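Local coordinates for serpin-ZX (Arabidopsis thaliana, PDB 3LE2), which inhibits metacaspase-9 through cleavage of its reactive center loop and covalent binding, and limits the activity of the protease RD21A in programmed cell death, at residues 239-244 with 371-376; 277-282 with 362-367; 31-36 with 284-289; 173-178 with 382-387. All coordinates share one frame; numbering follows the deposited sequence.

Contact 1. Residues 239-244 with 371-376; sequences YFYLPD and LLVVTE
Tyr241 and Val373 meet because each carries its touching group beside the backbone N: chi1 of -53° puts the Tyr241 ring over toward Val373, and Val373 at 176° leaves CG2 facing that ring. CE2 of Tyr241 comes within 3.4 Å of Val373 CG2, an oblique approach, while further back CB of Tyr241 sits 3.9 Å from Leu371 CB. Tyr239 follows the same turn (chi1 -65°), which lays the edge of its ring at Thr375, CE2 being 3.4 Å from OG1; its hydroxyl goes on to Asn377. Phe240 points to the other face, where one modelled conformer of Leu372 sets CD2 over the ring, a contact to treat with reserve.

Between the two faces four backbone hydrogen bonds lace the strands. Tyr239 N donates to Val373 O at 2.7 Å, and Val373 N donates back to Tyr239 O; Tyr241 and Leu371 repeat the exchange. Helix 249-258 closes over Tyr241 and Leu371, while Tyr239 meets Ile267 of a loop. Two hydrogen-bonded pairs, Tyr239 with Val373 and Tyr241 with Leu371, flank the non-hydrogen-bonded pair Phe240 with Leu372: regular antiparallel pairing, here in the central sheet B of the serpin fold.

Contact 2. Residues 277-282 with 362-367; sequences FKIPKF and IDFVAD
This is a parallel strand pairing in sheet C of the serpin, where Phe277 and Lys278 run beside Phe364 and Val365 just as the chain leaves the reactive center loop. Two backbone bonds carry it: Lys278 N to Phe364 O, and Ala366 N to Lys278 O, both 2.9 Å, so Lys278 uses both of its peptide groups on the same neighbour.

The side chains divide by face. On the inner one, Phe277 CD1 lies 3.9 Å from Phe364 CB, and Ile279 doubles back to join them: with chi1 -54° and chi2 -57° its chain folds over, bringing CD1 to the edge of the Phe364 ring, 3.8 Å from CD2. Leu223 of strand 220-226 backs all three, tying this face to sheet B. On the outer face Lys278 CB touches Val365 CG1 at 3.9 Å, while the rest of the lysine leads away.

Beyond the paired residues, Pro280 CD packs 3.7 Å from Ala366 CB, and in this model Ala366 is the centre of an inverse gamma turn whose bond, Asp367 N to Val365 O, is weak. Parallel pairing of the strand that follows the reactive center loop, within sheet C, is a feature of the serpin fold.

Contact 3. Residues 31-36 with 284-289; sequences SNVIFS and FSFGFD
Phe284, Phe286 and Phe288 rise from one strand against Asn32, Val33, Ile34 and Phe35, and this is where sheet A of the serpin fold lies across the short strand 33-35 of sheet B. The axes cross at 69° and no hydrogen bond joins the two segments, so side-chain packing does the work.

The ring of Phe284 is the flat floor for Asn32, whose CB stands over its centre, 3.6 Å from the centroid, with the amide plane turned 32° from the ring. At the edge of the same ring is Val33 O, 3.6 Å from CZ. Ile34 wedges between the two neighbouring phenylalanines: CG2 reaches Phe286 CB at 3.6 Å and Phe284 CE2 at 3.7 Å. It can do so because CG1 lies anti to the backbone N (chi1 -172°), which leaves the CG2 methyl to face strand 284-289. Phe286 takes Val33 CA over one face, offset toward the rim.

What holds these pieces lies one layer out. The amide of Asn32 is gripped at both ends, OD1 by Val389 N and ND2 by Asp390 O, which fixes its rotation while its aliphatic carbon rests on the ring. Strand 33-35 is paired with strand 382-388, and 284-289 with 326-335, so each side is fixed in its own sheet. Helix 5-25 reaches Phe35 and Phe288 as well. There Phe35 CB lies at the edge of the Phe288 ring, 3.7 Å from CE1.

Contact 4. Residues 173-178 with 382-387; sequences LYFKGT and VLFIGQ. With ACT (acetate ion), chain D.
Phe384 drives the rim of its ring between Leu173 and Phe175, and the fit is close: CE2 is 3.3 Å from Phe175 CB, with that carbon near the ring plane, while CZ is 3.7 Å from Leu173 CD2. The Phe384 ring gets there by leaving its backbone beside the N (chi1 -66°), and Phe175 meets it obliquely. Leu383 fills the neighbouring position, crossing Phe175 at about a right angle with CD2 4.0 Å from CD1. That two successive residues of one strand both point at strand 173-176 is the work of a classic beta bulge, in which Leu383 and Phe384 together face Val374 of the neighbouring strand 370-376. Leu94 packs against both Phe175 and Leu383, and Tyr227 meets the Phe175 ring edge-to-face, so the apolar cluster continues past the two segments.

On the other side of strand 173-176, Tyr174 points away from strand 382-387 and packs on Leu151 and Ile152. The loose part is Lys176, stretched fully extended into solvent, and the end of the strand, where an acetate ion, probably from the crystallisation liquor, is lightly held: one oxygen, O, takes a weak hydrogen bond from Thr178 N at 3.2 Å, the N-H turned well off line at 129°.

The strands cross at 90°, their axes 9.0 Å apart, as layers of a sandwich do. With no polar link across it, this junction of sheets A and B rests on shape and apolar burial, consistent with a serpin core in which sheet A must rearrange when the cleaved loop enters it.

How the contacts relate
Contacts 1 and 2 are pairings within sheets, held by backbone hydrogen bonds; contacts 3 and 4 are packings between sheets, with no such bond across them. Contacts 1, 2 and 4 are buried, contact 3 only partly though it lies near the middle; contact 2 is peripheral, its centre about 22 Å from that of the chain. Strand 382-388 links three of them: it pairs with 370-376 of contact 1 and 33-35 of contact 3, while its side chains make contact 4. Strand 277-289 serves contacts 2 and 3 at different ends. Contacts 1 and 2 touch directly, Phe240 CB lying 3.7 Å from Phe364 CZ.

Contact 1. Residues 239-244 with 371-376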
# COMPACT_ATOMS: atom_id res chain seq x y z
N TYR A 239 -9.20 -3.31 -6.13
CA TYR A 239 -9.31 -4.48 -6.97
C TYR A 239 -9.16 -5.73 -6.13
O TYR A 239 -8.33 -5.78 -5.20
CB TYR A 239 -8.25 -4.42 -8.09
CG TYR A 239 -8.50 -3.27 -9.04
CD1 TYR A 239 -9.48 -3.36 -10.03
CD2 TYR A 239 -7.79 -2.09 -8.91
CE1 TYR A 239 -9.73 -2.28 -10.87
CE2 TYR A 239 -8.02 -1.03 -9.75
CZ TYR A 239 -8.99 -1.13 -10.74
OH TYR A 239 -9.19 -0.05 -11.56
N PHE A 240 -9.99 -6.72 -6.45
CA PHE A 240 -9.99 -8.01 -5.77
C PHE A 240 -9.56 -9.07 -6.77
O PHE A 240 -10.16 -9.18 -7.84
CB PHE A 240 -11.39 -8.35 -5.26
CG PHE A 240 -11.94 -7.36 -4.28
CD1 PHE A 240 -12.09 -7.70 -2.95
CD2 PHE A 240 -12.32 -6.09 -4.69
CE1 PHE A 240 -12.60 -6.80 -2.04
CE2 PHE A 240 -12.82 -5.18 -3.78
CZ PHE A 240 -12.96 -5.54 -2.46
N TYR A 241 -8.52 -9.83 -6.42
CA TYR A 241 -8.02 -10.89 -7.27
C TYR A 241 -8.32 -12.22 -6.61
O TYR A 241 -7.68 -12.60 -5.62
CB TYR A 241 -6.52 -10.73 -7.54
CG TYR A 241 -6.18 -9.36 -8.06
CD1 TYR A 241 -5.88 -9.15 -9.42
CD2 TYR A 241 -6.15 -8.26 -7.20
CE1 TYR A 241 -5.56 -7.87 -9.89
CE2 TYR A 241 -5.84 -6.99 -7.66
CZ TYR A 241 -5.55 -6.79 -9.00
OH TYR A 241 -5.25 -5.52 -9.41
N LEU A 242 -9.30 -12.92 -7.18
CA LEU A 242 -9.89 -14.11 -6.59
C LEU A 242 -9.55 -15.40 -7.35
O LEU A 242 -10.08 -15.64 -8.43
CB LEU A 242 -11.40 -13.91 -6.53
CG LEU A 242 -12.27 -14.94 -5.80
CD1 LEU A 242 -11.96 -14.91 -4.31
CD2 LEU A 242 -13.75 -14.65 -6.05
N PRO A 243 -8.67 -16.24 -6.79
CA PRO A 243 -8.37 -17.53 -7.41
C PRO A 243 -9.64 -18.36 -7.54
O PRO A 243 -10.53 -18.20 -6.70
CB PRO A 243 -7.45 -18.20 -6.39
CG PRO A 243 -6.93 -17.10 -5.54
CD PRO A 243 -8.02 -16.09 -5.48
N ASP A 244 -9.72 -19.21 -8.55
CA ASP A 244 -10.85 -20.13 -8.65
C ASP A 244 -10.82 -21.10 -7.47
O ASP A 244 -11.86 -21.38 -6.87
CB ASP A 244 -10.81 -20.91 -9.98
CG ASP A 244 -11.02 -20.00 -11.19
OD1 ASP A 244 -11.39 -18.83 -11.01
OD2 ASP A 244 -10.81 -20.46 -12.33
N LEU A 371 -6.42 -11.53 -3.21
CA LEU A 371 -5.51 -10.40 -3.11
C LEU A 371 -6.29 -9.12 -3.23
O LEU A 371 -7.40 -9.10 -3.75
CB LEU A 371 -4.45 -10.43 -4.21
CG LEU A 371 -3.32 -11.44 -4.04
CD1 LEU A 371 -2.43 -11.41 -5.26
CD2 LEU A 371 -2.54 -11.14 -2.76
N LEU A 372 -5.69 -8.04 -2.73
CA LEU A 372 -6.27 -6.71 -2.76
C LEU A 372 -5.25 -5.74 -3.31
O LEU A 372 -4.07 -5.81 -2.97
CB LEU A 372 -6.61 -6.25 -1.34
CG LEU A 372 -7.78 -6.86 -0.59
CD1 LEU A 372 -7.91 -6.18 0.76
CD2 LEU A 372 -9.05 -6.70 -1.41
N VAL A 373 -5.72 -4.81 -4.14
CA VAL A 373 -4.88 -3.72 -4.64
C VAL A 373 -5.70 -2.42 -4.71
O VAL A 373 -6.81 -2.39 -5.23
CB VAL A 373 -4.27 -4.05 -6.03
CG1 VAL A 373 -3.48 -2.87 -6.58
CG2 VAL A 373 -3.38 -5.29 -5.95
N VAL A 374 -5.15 -1.34 -4.15
CA VAL A 374 -5.81 -0.04 -4.24
C VAL A 374 -4.92 0.84 -5.08
O VAL A 374 -3.75 1.03 -4.77
CB VAL A 374 -6.04 0.62 -2.86
CG1 VAL A 374 -6.50 2.08 -3.03
CG2 VAL A 374 -7.06 -0.17 -2.03
N THR A 375 -5.47 1.38 -6.17
CA THR A 375 -4.68 2.16 -7.09
C THR A 375 -5.37 3.46 -7.43
O THR A 375 -6.59 3.58 -7.37
CB THR A 375 -4.50 1.45 -8.43
OG1 THR A 375 -5.76 1.43 -9.10
CG2 THR A 375 -4.03 0.03 -8.22
N GLU A 376 -4.55 4.42 -7.83
CA GLU A 376 -5.05 5.64 -8.38
C GLU A 376 -4.95 5.44 -9.89
O GLU A 376 -3.86 5.21 -10.43
CB GLU A 376 -4.23 6.83 -7.85
CG GLU A 376 -4.88 8.19 -8.08
CD GLU A 376 -4.91 8.56 -9.55
OE1 GLU A 376 -3.82 8.66 -10.15
OE2 GLU A 376 -6.02 8.73 -10.12

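Contact 2. Residues 277-282 with 362-367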
# COMPACT_ATOMS: atom_id res chain seq x y z
N PHE A 277 -23.01 -12.88 -6.20
CA PHE A 277 -22.03 -11.83 -5.91
C PHE A 277 -21.86 -11.60 -4.41
O PHE A 277 -22.73 -11.02 -3.77
CB PHE A 277 -22.46 -10.52 -6.57
CG PHE A 277 -21.47 -9.42 -6.42
CD1 PHE A 277 -20.21 -9.52 -6.98
CD2 PHE A 277 -21.79 -8.27 -5.72
CE1 PHE A 277 -19.29 -8.51 -6.84
CE2 PHE A 277 -20.87 -7.25 -5.58
CZ PHE A 277 -19.62 -7.37 -6.14
N LYS A 278 -20.75 -12.06 -3.86
CA LYS A 278 -20.54 -11.98 -2.41
C LYS A 278 -19.17 -11.44 -2.02
O LYS A 278 -18.14 -12.00 -2.41
CB LYS A 278 -20.76 -13.36 -1.77
CG LYS A 278 -22.17 -13.89 -1.90
CD LYS A 278 -23.17 -13.06 -1.12
CE LYS A 278 -24.59 -13.54 -1.35
NZ LYS A 278 -24.75 -14.99 -1.04
N ILE A 279 -19.18 -10.37 -1.23
CA ILE A 279 -17.95 -9.74 -0.76
C ILE A 279 -17.89 -9.71 0.78
O ILE A 279 -18.75 -9.09 1.42
CB ILE A 279 -17.84 -8.30 -1.30
CG1 ILE A 279 -17.98 -8.30 -2.82
CG2 ILE A 279 -16.52 -7.67 -0.93
CD1 ILE A 279 -16.95 -9.17 -3.50
N PRO A 280 -16.89 -10.37 1.38
CA PRO A 280 -16.82 -10.30 2.85
C PRO A 280 -16.46 -8.91 3.34
O PRO A 280 -15.61 -8.26 2.72
CB PRO A 280 -15.69 -11.27 3.19
CG PRO A 280 -14.82 -11.27 1.97
CD PRO A 280 -15.80 -11.19 0.82
N LYS A 281 -17.08 -8.47 4.42
CA LYS A 281 -16.61 -7.26 5.09
C LYS A 281 -15.28 -7.61 5.73
O LYS A 281 -15.03 -8.77 6.03
CB LYS A 281 -17.58 -6.83 6.20
CG LYS A 281 -18.94 -6.38 5.69
CD LYS A 281 -19.84 -5.90 6.82
CE LYS A 281 -19.44 -4.51 7.31
NZ LYS A 281 -20.21 -4.13 8.53
N PHE A 282 -14.42 -6.61 5.93
CA PHE A 282 -13.23 -6.78 6.78
C PHE A 282 -12.67 -5.44 7.22
O PHE A 282 -12.91 -4.42 6.59
CB PHE A 282 -12.16 -7.61 6.06
CG PHE A 282 -11.80 -7.10 4.70
CD1 PHE A 282 -12.53 -7.49 3.57
CD2 PHE A 282 -10.74 -6.22 4.53
CE1 PHE A 282 -12.20 -7.02 2.29
CE2 PHE A 282 -10.40 -5.74 3.25
CZ PHE A 282 -11.13 -6.15 2.14
N ILE A 362 -22.26 -13.73 -14.57
CA ILE A 362 -21.01 -14.18 -14.00
C ILE A 362 -21.11 -14.17 -12.48
O ILE A 362 -21.87 -13.39 -11.91
CB ILE A 362 -19.85 -13.29 -14.47
CG1 ILE A 362 -18.53 -14.03 -14.43
CG2 ILE A 362 -19.74 -12.03 -13.63
CD1 ILE A 362 -17.38 -13.16 -14.80
N ASP A 363 -20.36 -15.06 -11.83
CA ASP A 363 -20.29 -15.07 -10.37
C ASP A 363 -18.97 -14.50 -9.89
O ASP A 363 -17.91 -14.71 -10.50
CB ASP A 363 -20.47 -16.48 -9.80
CG ASP A 363 -21.88 -17.03 -10.00
OD1 ASP A 363 -22.82 -16.23 -10.17
OD2 ASP A 363 -22.04 -18.26 -9.98
N PHE A 364 -19.03 -13.77 -8.78
CA PHE A 364 -17.84 -13.39 -8.07
C PHE A 364 -18.17 -13.58 -6.59
O PHE A 364 -18.78 -12.72 -5.95
CB PHE A 364 -17.46 -11.94 -8.39
CG PHE A 364 -16.10 -11.56 -7.87
CD1 PHE A 364 -14.98 -11.65 -8.68
CD2 PHE A 364 -15.95 -11.11 -6.56
CE1 PHE A 364 -13.72 -11.31 -8.20
CE2 PHE A 364 -14.70 -10.76 -6.07
CZ PHE A 364 -13.58 -10.86 -6.90
N VAL A 365 -17.79 -14.73 -6.05
CA VAL A 365 -18.11 -15.06 -4.66
C VAL A 365 -16.82 -15.23 -3.86
O VAL A 365 -16.13 -16.24 -3.99
CB VAL A 365 -18.98 -16.33 -4.56
CG1 VAL A 365 -19.20 -16.73 -3.09
CG2 VAL A 365 -20.31 -16.10 -5.28
N ALA A 366 -16.48 -14.23 -3.07
CA ALA A 366 -15.18 -14.19 -2.44
C ALA A 366 -15.23 -14.85 -1.07
O ALA A 366 -15.01 -14.21 -0.04
CB ALA A 366 -14.69 -12.76 -2.33
N ASP A 367 -15.54 -16.14 -1.06
CA ASP A 367 -15.66 -16.88 0.17
C ASP A 367 -14.37 -17.63 0.47
O ASP A 367 -14.37 -18.64 1.16
CB ASP A 367 -16.82 -17.86 0.08
CG ASP A 367 -16.61 -18.90 -0.99
OD1 ASP A 367 -15.63 -18.79 -1.77
OD2 ASP A 367 -17.42 -19.85 -1.06

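Contact 3. Residues 31-36 with 284-289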
# COMPACT_ATOMS: atom_id res chain seq x y z
N SER A 31 -2.72 -14.86 8.53
CA SER A 31 -2.51 -13.45 8.85
C SER A 31 -2.82 -12.54 7.67
O SER A 31 -2.16 -12.61 6.64
CB SER A 31 -1.05 -13.18 9.28
OG SER A 31 -0.73 -13.85 10.49
N ASN A 32 -3.80 -11.66 7.83
CA ASN A 32 -4.09 -10.65 6.84
C ASN A 32 -2.88 -9.73 6.67
O ASN A 32 -2.12 -9.54 7.62
CB ASN A 32 -5.31 -9.83 7.26
CG ASN A 32 -6.58 -10.64 7.22
OD1 ASN A 32 -6.71 -11.56 6.42
ND2 ASN A 32 -7.52 -10.31 8.10
N VAL A 33 -2.72 -9.17 5.47
CA VAL A 33 -1.67 -8.20 5.19
C VAL A 33 -2.24 -6.97 4.48
O VAL A 33 -3.12 -7.10 3.63
CB VAL A 33 -0.58 -8.80 4.26
CG1 VAL A 33 0.44 -7.72 3.87
CG2 VAL A 33 0.09 -9.98 4.89
N ILE A 34 -1.76 -5.78 4.83
CA ILE A 34 -2.01 -4.58 4.03
C ILE A 34 -0.79 -3.68 4.20
O ILE A 34 -0.30 -3.53 5.31
CB ILE A 34 -3.29 -3.82 4.47
CG1 ILE A 34 -3.62 -2.70 3.48
CG2 ILE A 34 -3.14 -3.25 5.88
CD1 ILE A 34 -4.12 -3.20 2.12
N PHE A 35 -0.28 -3.12 3.10
CA PHE A 35 0.83 -2.16 3.20
C PHE A 35 0.86 -1.24 1.98
O PHE A 35 0.29 -1.56 0.96
CB PHE A 35 2.17 -2.89 3.34
CG PHE A 35 2.68 -3.47 2.05
CD1 PHE A 35 2.22 -4.70 1.60
CD2 PHE A 35 3.63 -2.80 1.30
CE1 PHE A 35 2.70 -5.26 0.40
CE2 PHE A 35 4.11 -3.33 0.10
CZ PHE A 35 3.64 -4.57 -0.35
N SER A 36 1.54 -0.11 2.10
CA SER A 36 1.61 0.84 1.00
C SER A 36 2.98 0.85 0.31
O SER A 36 3.95 1.38 0.86
CB SER A 36 1.26 2.25 1.50
OG SER A 36 1.51 3.21 0.49
N PHE A 284 -8.93 -4.12 9.21
CA PHE A 284 -7.71 -4.42 9.94
C PHE A 284 -6.57 -3.46 9.65
O PHE A 284 -6.58 -2.73 8.66
CB PHE A 284 -7.27 -5.86 9.70
CG PHE A 284 -6.88 -6.15 8.27
CD1 PHE A 284 -7.82 -6.59 7.36
CD2 PHE A 284 -5.56 -5.99 7.85
CE1 PHE A 284 -7.45 -6.87 6.04
CE2 PHE A 284 -5.19 -6.25 6.54
CZ PHE A 284 -6.13 -6.70 5.63
N SER A 285 -5.58 -3.46 10.53
CA SER A 285 -4.37 -2.70 10.30
C SER A 285 -3.20 -3.68 10.24
O SER A 285 -3.32 -4.85 10.60
CB SER A 285 -4.16 -1.68 11.42
OG SER A 285 -3.81 -2.35 12.62
N PHE A 286 -2.06 -3.20 9.76
CA PHE A 286 -0.92 -4.08 9.62
C PHE A 286 0.34 -3.24 9.64
O PHE A 286 0.40 -2.17 9.03
CB PHE A 286 -1.01 -4.90 8.32
CG PHE A 286 0.15 -5.84 8.14
CD1 PHE A 286 0.11 -7.12 8.66
CD2 PHE A 286 1.30 -5.42 7.47
CE1 PHE A 286 1.18 -7.97 8.51
CE2 PHE A 286 2.37 -6.26 7.31
CZ PHE A 286 2.32 -7.54 7.82
N GLY A 287 1.35 -3.71 10.35
CA GLY A 287 2.57 -2.96 10.48
C GLY A 287 3.76 -3.89 10.45
O GLY A 287 3.68 -5.07 10.86
N PHE A 288 4.88 -3.38 9.96
CA PHE A 288 6.07 -4.18 9.92
C PHE A 288 7.28 -3.30 9.74
O PHE A 288 7.17 -2.13 9.35
CB PHE A 288 5.97 -5.27 8.82
CG PHE A 288 6.07 -4.75 7.40
CD1 PHE A 288 5.04 -4.03 6.82
CD2 PHE A 288 7.21 -5.01 6.64
CE1 PHE A 288 5.13 -3.56 5.50
CE2 PHE A 288 7.31 -4.54 5.33
CZ PHE A 288 6.27 -3.82 4.76
N ASP A 289 8.44 -3.87 10.06
CA ASP A 289 9.72 -3.25 9.77
C ASP A 289 10.17 -3.78 8.41
O ASP A 289 10.47 -4.96 8.27
CB ASP A 289 10.73 -3.63 10.86
CG ASP A 289 12.11 -3.03 10.62
OD1 ASP A 289 12.35 -2.47 9.52
OD2 ASP A 289 12.96 -3.12 11.53

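Contact 4. Residues 173-178 with 382-387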
# COMPACT_ATOMS: atom_id res chain seq x y z
N LEU A 173 0.32 5.28 6.28
CA LEU A 173 -0.65 5.80 5.33
C LEU A 173 -2.04 5.37 5.77
O LEU A 173 -2.32 4.17 5.86
CB LEU A 173 -0.36 5.32 3.89
CG LEU A 173 -1.28 5.88 2.78
CD1 LEU A 173 -1.15 7.39 2.66
CD2 LEU A 173 -1.06 5.22 1.41
N TYR A 174 -2.89 6.35 6.07
CA TYR A 174 -4.29 6.08 6.34
C TYR A 174 -5.13 6.46 5.11
O TYR A 174 -4.92 7.50 4.50
CB TYR A 174 -4.78 6.83 7.59
CG TYR A 174 -6.27 6.71 7.86
CD1 TYR A 174 -6.76 5.68 8.65
CD2 TYR A 174 -7.18 7.63 7.32
CE1 TYR A 174 -8.13 5.56 8.93
CE2 TYR A 174 -8.56 7.51 7.59
CZ TYR A 174 -9.02 6.47 8.39
OH TYR A 174 -10.36 6.32 8.67
N PHE A 175 -6.07 5.60 4.77
CA PHE A 175 -6.98 5.85 3.66
C PHE A 175 -8.36 5.38 4.07
O PHE A 175 -8.52 4.32 4.67
CB PHE A 175 -6.50 5.10 2.41
CG PHE A 175 -7.49 5.07 1.25
CD1 PHE A 175 -7.36 5.95 0.19
CD2 PHE A 175 -8.49 4.12 1.18
CE1 PHE A 175 -8.24 5.91 -0.89
CE2 PHE A 175 -9.37 4.07 0.10
CZ PHE A 175 -9.24 4.96 -0.93
N LYS A 176 -9.36 6.20 3.79
CA LYS A 176 -10.74 5.77 3.95
C LYS A 176 -11.56 6.42 2.86
O LYS A 176 -11.55 7.64 2.72
CB LYS A 176 -11.29 6.14 5.33
CG LYS A 176 -12.75 5.73 5.49
CD LYS A 176 -13.18 5.79 6.95
CE LYS A 176 -14.64 5.40 7.12
NZ LYS A 176 -15.05 5.50 8.56
N GLY A 177 -12.26 5.60 2.10
CA GLY A 177 -13.05 6.10 0.99
C GLY A 177 -14.46 5.56 1.01
O GLY A 177 -14.73 4.48 1.52
N THR A 178 -15.37 6.35 0.45
CA THR A 178 -16.75 5.94 0.23
C THR A 178 -16.88 5.38 -1.19
O THR A 178 -16.35 5.97 -2.12
CB THR A 178 -17.70 7.15 0.35
OG1 THR A 178 -17.69 7.64 1.70
CG2 THR A 178 -19.10 6.77 -0.02
N VAL A 382 0.10 2.64 -7.21
CA VAL A 382 -0.56 1.73 -6.26
C VAL A 382 -0.42 2.21 -4.81
O VAL A 382 0.69 2.31 -4.31
CB VAL A 382 0.04 0.31 -6.39
CG1 VAL A 382 -0.49 -0.64 -5.29
CG2 VAL A 382 -0.20 -0.24 -7.80
N LEU A 383 -1.54 2.51 -4.14
CA LEU A 383 -1.51 2.91 -2.72
C LEU A 383 -1.33 1.74 -1.76
O LEU A 383 -0.61 1.86 -0.77
CB LEU A 383 -2.78 3.65 -2.31
CG LEU A 383 -2.89 5.10 -2.76
CD1 LEU A 383 -3.15 5.12 -4.28
CD2 LEU A 383 -4.01 5.78 -2.00
N PHE A 384 -2.02 0.64 -2.03
CA PHE A 384 -2.02 -0.50 -1.10
C PHE A 384 -2.01 -1.81 -1.86
O PHE A 384 -2.66 -1.93 -2.90
CB PHE A 384 -3.29 -0.51 -0.23
CG PHE A 384 -3.40 0.64 0.74
CD1 PHE A 384 -2.56 0.71 1.84
CD2 PHE A 384 -4.37 1.62 0.56
CE1 PHE A 384 -2.67 1.76 2.75
CE2 PHE A 384 -4.48 2.67 1.46
CZ PHE A 384 -3.62 2.74 2.56
N ILE A 385 -1.28 -2.78 -1.32
CA ILE A 385 -1.41 -4.18 -1.71
C ILE A 385 -1.67 -4.98 -0.44
O ILE A 385 -1.11 -4.69 0.61
CB ILE A 385 -0.13 -4.72 -2.38
CG1 ILE A 385 0.25 -3.86 -3.59
CG2 ILE A 385 -0.28 -6.20 -2.77
CD1 ILE A 385 1.57 -4.24 -4.22
N GLY A 386 -2.54 -5.99 -0.53
CA GLY A 386 -2.85 -6.77 0.65
C GLY A 386 -3.42 -8.14 0.32
O GLY A 386 -3.69 -8.47 -0.84
N GLN A 387 -3.61 -8.94 1.36
CA GLN A 387 -4.30 -10.21 1.21
C GLN A 387 -5.29 -10.34 2.35
O GLN A 387 -4.97 -10.01 3.49
CB GLN A 387 -3.31 -11.37 1.24
CG GLN A 387 -2.73 -11.73 2.60
CD GLN A 387 -1.98 -13.05 2.53
OE1 GLN A 387 -1.74 -13.57 1.44
NE2 GLN A 387 -1.62 -13.61 3.69
C ACT D . -14.25 9.79 2.62
O ACT D . -14.47 9.20 1.52
OXT ACT D . -14.24 9.07 3.65
CH3 ACT D . -14.01 11.28 2.68